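Side-chain contacts in putative transcriptional regulator (Bacillus cytotoxicus NVH 391-98, PDB 3K4H), which probably regulates transcription as a LacI-family repressor-like protein that binds a glucose disaccharide in the cleft between its two lobes: residues Q24-P29 with N228-S233; L13-S18 with E30-I35. All blocks are in the same frame, centred on the assembly; numbering follows the deposited sequence.

Interaction 1: Q24-P29 with N228-S233; sequences QNPFFP and NNALLS. With GLC (alpha-D-glucopyranose), chain C; GLC (alpha-D-glucopyranose), chain B.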
loop_
_atom_site.group_PDB
_atom_site.type_symbol
_atom_site.label_atom_id
_atom_site.label_comp_id
_atom_site.label_asym_id
_atom_site.label_seq_id
_atom_site.Cartn_x
_atom_site.Cartn_y
_atom_site.Cartn_z
ATOM N N GLN A 24 20.718 17.040 -9.286
ATOM C CA GLN A 24 21.504 17.415 -8.130
ATOM C C GLN A 24 20.995 16.597 -6.973
ATOM O O GLN A 24 21.631 16.528 -5.920
ATOM C CB GLN A 24 21.316 18.878 -7.815
ATOM C CG GLN A 24 22.263 19.761 -8.479
ATOM C CD GLN A 24 21.780 21.194 -8.489
ATOM O OE1 GLN A 24 22.570 22.126 -8.664
ATOM N NE2 GLN A 24 20.479 21.384 -8.319
ATOM N N ASN A 25 19.822 16.011 -7.163
ATOM C CA ASN A 25 19.244 15.153 -6.161
ATOM C C ASN A 25 19.499 13.699 -6.513
ATOM O O ASN A 25 19.089 13.250 -7.573
ATOM C CB ASN A 25 17.746 15.417 -6.007
ATOM C CG ASN A 25 17.159 14.626 -4.874
ATOM O OD1 ASN A 25 17.601 13.514 -4.618
ATOM N ND2 ASN A 25 16.200 15.188 -4.171
ATOM N N PRO A 26 20.174 12.938 -5.634
ATOM C CA PRO A 26 20.526 11.607 -6.186
ATOM C C PRO A 26 19.332 10.691 -6.381
ATOM O O PRO A 26 19.489 9.644 -7.001
ATOM C CB PRO A 26 21.536 11.028 -5.196
ATOM C CG PRO A 26 21.416 11.857 -3.973
ATOM C CD PRO A 26 20.784 13.192 -4.316
ATOM N N PHE A 27 18.145 11.076 -5.904
ATOM C CA PHE A 27 16.971 10.267 -6.218
ATOM C C PHE A 27 16.818 9.987 -7.735
ATOM O O PHE A 27 16.495 8.842 -8.159
ATOM C CB PHE A 27 15.679 10.874 -5.682
ATOM C CG PHE A 27 14.459 10.063 -6.018
ATOM C CD1 PHE A 27 14.053 9.022 -5.197
ATOM C CD2 PHE A 27 13.746 10.304 -7.183
ATOM C CE1 PHE A 27 12.941 8.228 -5.524
ATOM C CE2 PHE A 27 12.634 9.506 -7.521
ATOM C CZ PHE A 27 12.237 8.470 -6.679
ATOM N N PHE A 28 17.033 11.021 -8.542
ATOM C CA PHE A 28 16.707 10.947 -9.955
ATOM C C PHE A 28 17.595 10.094 -10.859
ATOM O O PHE A 28 17.059 9.303 -11.643
ATOM C CB PHE A 28 16.398 12.322 -10.507
ATOM C CG PHE A 28 15.224 12.939 -9.837
ATOM C CD1 PHE A 28 15.395 13.866 -8.805
ATOM C CD2 PHE A 28 13.928 12.531 -10.165
ATOM C CE1 PHE A 28 14.280 14.410 -8.138
ATOM C CE2 PHE A 28 12.814 13.077 -9.519
ATOM C CZ PHE A 28 12.993 14.007 -8.494
ATOM N N PRO A 29 18.937 10.206 -10.749
ATOM C CA PRO A 29 19.740 9.321 -11.609
ATOM C C PRO A 29 19.471 7.861 -11.273
ATOM O O PRO A 29 19.594 6.995 -12.149
ATOM C CB PRO A 29 21.172 9.688 -11.252
ATOM C CG PRO A 29 21.057 11.111 -10.802
ATOM C CD PRO A 29 19.769 11.214 -10.064
ATOM N N ASN A 228 15.516 7.720 1.842
ATOM C CA ASN A 228 16.157 7.471 0.568
ATOM C C ASN A 228 17.531 6.858 0.438
ATOM O O ASN A 228 17.852 6.412 -0.593
ATOM C CB ASN A 228 16.374 8.824 -0.054
ATOM C CG ASN A 228 15.163 9.408 -0.683
ATOM O OD1 ASN A 228 15.232 10.469 -1.242
ATOM N ND2 ASN A 228 14.067 8.740 -0.602
ATOM N N ASN A 229 18.300 6.667 1.466
ATOM C CA ASN A 229 19.515 5.931 1.264
ATOM C C ASN A 229 20.514 6.373 0.236
ATOM O O ASN A 229 21.059 5.584 -0.464
ATOM C CB ASN A 229 19.204 4.490 1.062
ATOM C CG ASN A 229 20.365 3.631 1.302
ATOM O OD1 ASN A 229 21.432 4.092 1.572
ATOM N ND2 ASN A 229 20.168 2.371 1.190
ATOM N N ALA A 230 20.767 7.642 0.151
ATOM C CA ALA A 230 21.743 8.140 -0.763
ATOM C C ALA A 230 23.088 7.672 -0.387
ATOM O O ALA A 230 23.412 7.542 0.740
ATOM C CB ALA A 230 21.751 9.564 -0.738
ATOM N N LEU A 231 23.918 7.464 -1.361
ATOM C CA LEU A 231 25.209 6.934 -1.106
ATOM C C LEU A 231 25.862 7.835 -0.142
ATOM O O LEU A 231 26.673 7.443 0.617
ATOM C CB LEU A 231 25.993 6.968 -2.381
ATOM C CG LEU A 231 27.460 6.658 -2.242
ATOM C CD1 LEU A 231 27.609 5.198 -2.233
ATOM C CD2 LEU A 231 28.209 7.221 -3.372
ATOM N N LEU A 232 25.539 9.086 -0.206
ATOM C CA LEU A 232 26.144 10.048 0.708
ATOM C C LEU A 232 25.765 9.785 2.164
ATOM O O LEU A 232 26.534 10.069 3.076
ATOM C CB LEU A 232 25.751 11.471 0.313
ATOM C CG LEU A 232 26.333 12.087 -0.965
ATOM C CD1 LEU A 232 25.345 13.082 -1.637
ATOM C CD2 LEU A 232 27.679 12.734 -0.663
ATOM N N SER A 233 24.581 9.234 2.374
ATOM C CA SER A 233 24.142 8.941 3.721
ATOM C C SER A 233 25.011 7.873 4.391
ATOM O O SER A 233 25.094 7.848 5.611
ATOM C CB SER A 233 22.662 8.535 3.749
ATOM O OG SER A 233 22.476 7.208 3.270
HETATM C C1 GLC C . 13.186 13.285 -3.383
HETATM C C2 GLC C . 12.548 13.519 -4.742
HETATM C C3 GLC C . 11.101 13.079 -4.710
HETATM C C4 GLC C . 11.125 11.596 -4.386
HETATM C C5 GLC C . 11.632 11.413 -2.954
HETATM C C6 GLC C . 11.756 9.915 -2.619
HETATM O O1 GLC C . 12.750 14.285 -2.498
HETATM O O2 GLC C . 12.601 14.889 -5.053
HETATM O O3 GLC C . 10.482 13.369 -5.947
HETATM O O4 GLC C . 9.848 11.009 -4.512
HETATM O O5 GLC C . 12.897 12.028 -2.788
HETATM O O6 GLC C . 11.579 9.649 -1.246
HETATM C C1 GLC B . 9.645 10.061 -5.553
HETATM C C2 GLC B . 8.396 10.500 -6.288
HETATM C C3 GLC B . 7.259 10.455 -5.282
HETATM C C4 GLC B . 7.102 9.037 -4.703
HETATM C C5 GLC B . 8.418 8.538 -4.154
HETATM C C6 GLC B . 8.262 7.090 -3.757
HETATM O O2 GLC B . 8.586 11.817 -6.753
HETATM O O3 GLC B . 6.119 10.976 -5.928
HETATM O O4 GLC B . 6.297 9.030 -3.568
HETATM O O5 GLC B . 9.475 8.727 -5.089
HETATM O O6 GLC B . 8.308 7.067 -2.355
#
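The carbonyl oxygen of Ala230, the residue whose CB rests against Pro26 CG at 4.0 Å, is gripped twice by Ser233. The backbone N of Ser233 donates to it, and so does the hydroxyl, with Ser233 OG 2.7 Å from Ala230 O in the carbonyl plane, on a lone pair. Ser233 OG is also tied to Arg281. Within 24-29, Asn25 OD1 accepts from Phe27 N at 2.8 Å, an almost straight bond (166°) that acts as a cap in the turn leading into the helix. Asn25 ND2 reaches Asp200, which is itself hydrogen-bonded to the sugar. With CG anti to the backbone N (chi1 179°), Phe27 turns its ring to the chain C glucose, whose C4 stands over the centre of one ring face, a CH-pi type approach. Phe27 CD2 in turn lies over the face of Phe28. From the other segment, the Asn228 amide borders O5 and O6 of the same glucose. That glucose carries the chain B glucose on its O4, as in maltose. Direct contact between the two segments is thus thin and mostly apolar, and the sugar does much of the bridging, consistent with a cleft whose lobes meet around the ligand.

Interaction 2: L13-S18 with E30-I35; sequences LVMPSS and EVIRGI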
loop_
_atom_site.group_PDB
_atom_site.type_symbol
_atom_site.label_atom_id
_atom_site.label_comp_id
_atom_site.label_asym_id
_atom_site.label_seq_id
_atom_site.Cartn_x
_atom_site.Cartn_y
_atom_site.Cartn_z
ATOM N N LEU A 13 10.078 11.182 -19.846
ATOM C CA LEU A 13 10.254 11.346 -18.432
ATOM C C LEU A 13 9.934 12.773 -18.107
ATOM O O LEU A 13 10.370 13.681 -18.819
ATOM C CB LEU A 13 11.685 11.021 -18.040
ATOM C CG LEU A 13 12.285 9.718 -18.532
ATOM C CD1 LEU A 13 13.711 9.621 -18.032
ATOM C CD2 LEU A 13 11.468 8.479 -18.110
ATOM N N VAL A 14 9.173 12.978 -17.041
ATOM C CA VAL A 14 8.872 14.317 -16.599
ATOM C C VAL A 14 9.316 14.507 -15.164
ATOM O O VAL A 14 8.951 13.739 -14.266
ATOM C CB VAL A 14 7.385 14.659 -16.775
ATOM C CG1 VAL A 14 7.099 16.068 -16.331
ATOM C CG2 VAL A 14 6.980 14.495 -18.214
HETATM N N MSE A 15 10.134 15.538 -14.971
HETATM C CA MSE A 15 10.568 15.953 -13.663
HETATM C C MSE A 15 9.626 16.946 -12.963
HETATM O O MSE A 15 8.732 17.511 -13.587
HETATM C CB MSE A 15 11.945 16.540 -13.793
HETATM C CG MSE A 15 12.982 15.643 -13.220
HETATM SE SE MSE A 15 14.018 14.567 -14.494
HETATM C CE MSE A 15 13.743 12.906 -13.527
ATOM N N PRO A 16 9.810 17.162 -11.660
ATOM C CA PRO A 16 9.071 18.230 -10.993
ATOM C C PRO A 16 9.643 19.603 -11.300
ATOM O O PRO A 16 9.003 20.597 -10.999
ATOM C CB PRO A 16 9.243 17.932 -9.518
ATOM C CG PRO A 16 9.928 16.655 -9.432
ATOM C CD PRO A 16 10.559 16.341 -10.695
ATOM N N SER A 17 10.815 19.650 -11.923
ATOM C CA SER A 17 11.506 20.900 -12.224
ATOM C C SER A 17 12.711 20.634 -13.145
ATOM O O SER A 17 12.929 19.496 -13.584
ATOM C CB SER A 17 11.936 21.611 -10.926
ATOM O OG SER A 17 12.459 22.896 -11.201
ATOM N N SER A 18 13.483 21.681 -13.441
ATOM C CA SER A 18 14.571 21.592 -14.428
ATOM C C SER A 18 15.401 20.316 -14.256
ATOM O O SER A 18 15.776 19.969 -13.129
ATOM C CB SER A 18 15.480 22.834 -14.348
ATOM O OG SER A 18 16.145 22.930 -13.092
ATOM N N GLU A 30 19.102 7.579 -10.021
ATOM C CA GLU A 30 18.828 6.213 -9.641
ATOM C C GLU A 30 17.472 5.739 -10.197
ATOM O O GLU A 30 17.363 4.596 -10.650
ATOM C CB GLU A 30 18.891 6.073 -8.129
ATOM C CG GLU A 30 18.831 4.676 -7.615
ATOM C CD GLU A 30 20.066 3.859 -7.949
ATOM O OE1 GLU A 30 20.986 4.350 -8.662
ATOM O OE2 GLU A 30 20.103 2.701 -7.486
ATOM N N VAL A 31 16.455 6.620 -10.202
ATOM C CA VAL A 31 15.148 6.200 -10.706
ATOM C C VAL A 31 15.260 5.980 -12.186
ATOM O O VAL A 31 14.739 4.990 -12.704
ATOM C CB VAL A 31 13.989 7.151 -10.316
ATOM C CG1 VAL A 31 13.414 7.833 -11.494
ATOM C CG2 VAL A 31 12.885 6.365 -9.633
ATOM N N ILE A 32 16.003 6.873 -12.849
ATOM C CA ILE A 32 16.203 6.781 -14.272
ATOM C C ILE A 32 16.998 5.542 -14.586
ATOM O O ILE A 32 16.747 4.883 -15.577
ATOM C CB ILE A 32 16.891 8.016 -14.835
ATOM C CG1 ILE A 32 15.917 9.201 -14.766
ATOM C CG2 ILE A 32 17.293 7.765 -16.276
ATOM C CD1 ILE A 32 16.513 10.556 -15.050
ATOM N N ARG A 33 17.938 5.200 -13.717
ATOM C CA ARG A 33 18.752 4.025 -13.919
ATOM C C ARG A 33 17.889 2.756 -13.889
ATOM O O ARG A 33 18.185 1.777 -14.566
ATOM C CB ARG A 33 19.813 3.990 -12.843
ATOM C CG ARG A 33 20.910 2.973 -13.029
ATOM C CD ARG A 33 21.632 2.770 -11.691
ATOM N NE ARG A 33 21.903 1.350 -11.538
ATOM C CZ ARG A 33 21.745 0.663 -10.413
ATOM N NH1 ARG A 33 21.320 1.257 -9.296
ATOM N NH2 ARG A 33 22.015 -0.630 -10.419
ATOM N N GLY A 34 16.818 2.770 -13.106
ATOM C CA GLY A 34 15.905 1.624 -13.056
ATOM C C GLY A 34 15.027 1.655 -14.297
ATOM O O GLY A 34 14.716 0.611 -14.905
ATOM N N ILE A 35 14.636 2.868 -14.680
ATOM C CA ILE A 35 13.736 3.050 -15.802
ATOM C C ILE A 35 14.416 2.465 -17.044
ATOM O O ILE A 35 13.836 1.628 -17.757
ATOM C CB ILE A 35 13.345 4.538 -15.968
ATOM C CG1 ILE A 35 12.229 4.885 -14.978
ATOM C CG2 ILE A 35 12.850 4.797 -17.357
ATOM C CD1 ILE A 35 12.114 6.349 -14.625
#
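Leu13 faces the helix from the end of strand 10-14, and its CB already points at Ile32 and Ile35. With chi1 at -50°, CG stands beside the backbone N, and the fork beyond it splits between two turns of the helix. One branch, CD1, meets the Ile32 chain at a slant, with Leu13 CD1 4.0 Å from Ile32 CG1 and only slightly farther from its terminal methyl. The other branch goes to the next turn: Leu13 CD2 is 4.0 Å from the branch methyl Ile35 CG2 and nearly as close to Ile35 CD1, and here the side chains pass each other pointing opposite ways.

This is the first half of a beta-alpha-beta crossover in a parallel, Rossmann-like sheet: strand 10-14 leads through a loop and a short helix to helix 27-41, which packs back over the strand before the chain enters the adjacent strand 45-48. Ile35 also touches Leu46 of that strand and Ile74 of strand 72-75 on the far flank of strand 10-14, so it reaches both strands that flank 10-14.

Just beyond the strand, Met15, modelled as selenomethionine, adds a third contact. Its chain is bent at chi2 (101°) and chi3, which brings the terminal methyl round to Ile32: Met15 CE is 3.9 Å from Ile32 CD1, the two side chains crossing nearly at a right angle. Ile32 CD1 therefore touches both Leu13 CD1 and Met15 CE, while Phe23 touches Ile32 as well. No hydrogen bond joins the segments, and all the meeting atoms are aliphatic carbons, including the methyl of the selenoether. The helix keeps its charges elsewhere: Arg33 NH1 and Glu30 OE2 form a salt bridge of 2.6 Å.

Overall arrangement
Helix 27-41 links the two contacts, whose centres are 12 Å apart: its first turn takes part in interaction 1 and its next turns in interaction 2. Along the chain the order is 13-18, 24-29, 30-35 and then, nearly 200 residues later, 228-233, so the segments alternate. Interaction 2 stays within the lobe built on the parallel sheet, whereas interaction 1 crosses to the lobe built on the mixed sheet. They touch directly where Phe28 CD2 packs 3.4 Å from Met15 CE, and Phe28 also meets Pro16. The sugar-facing start of the helix thus packs on the loop that follows strand 10-14, next to the core of this lobe.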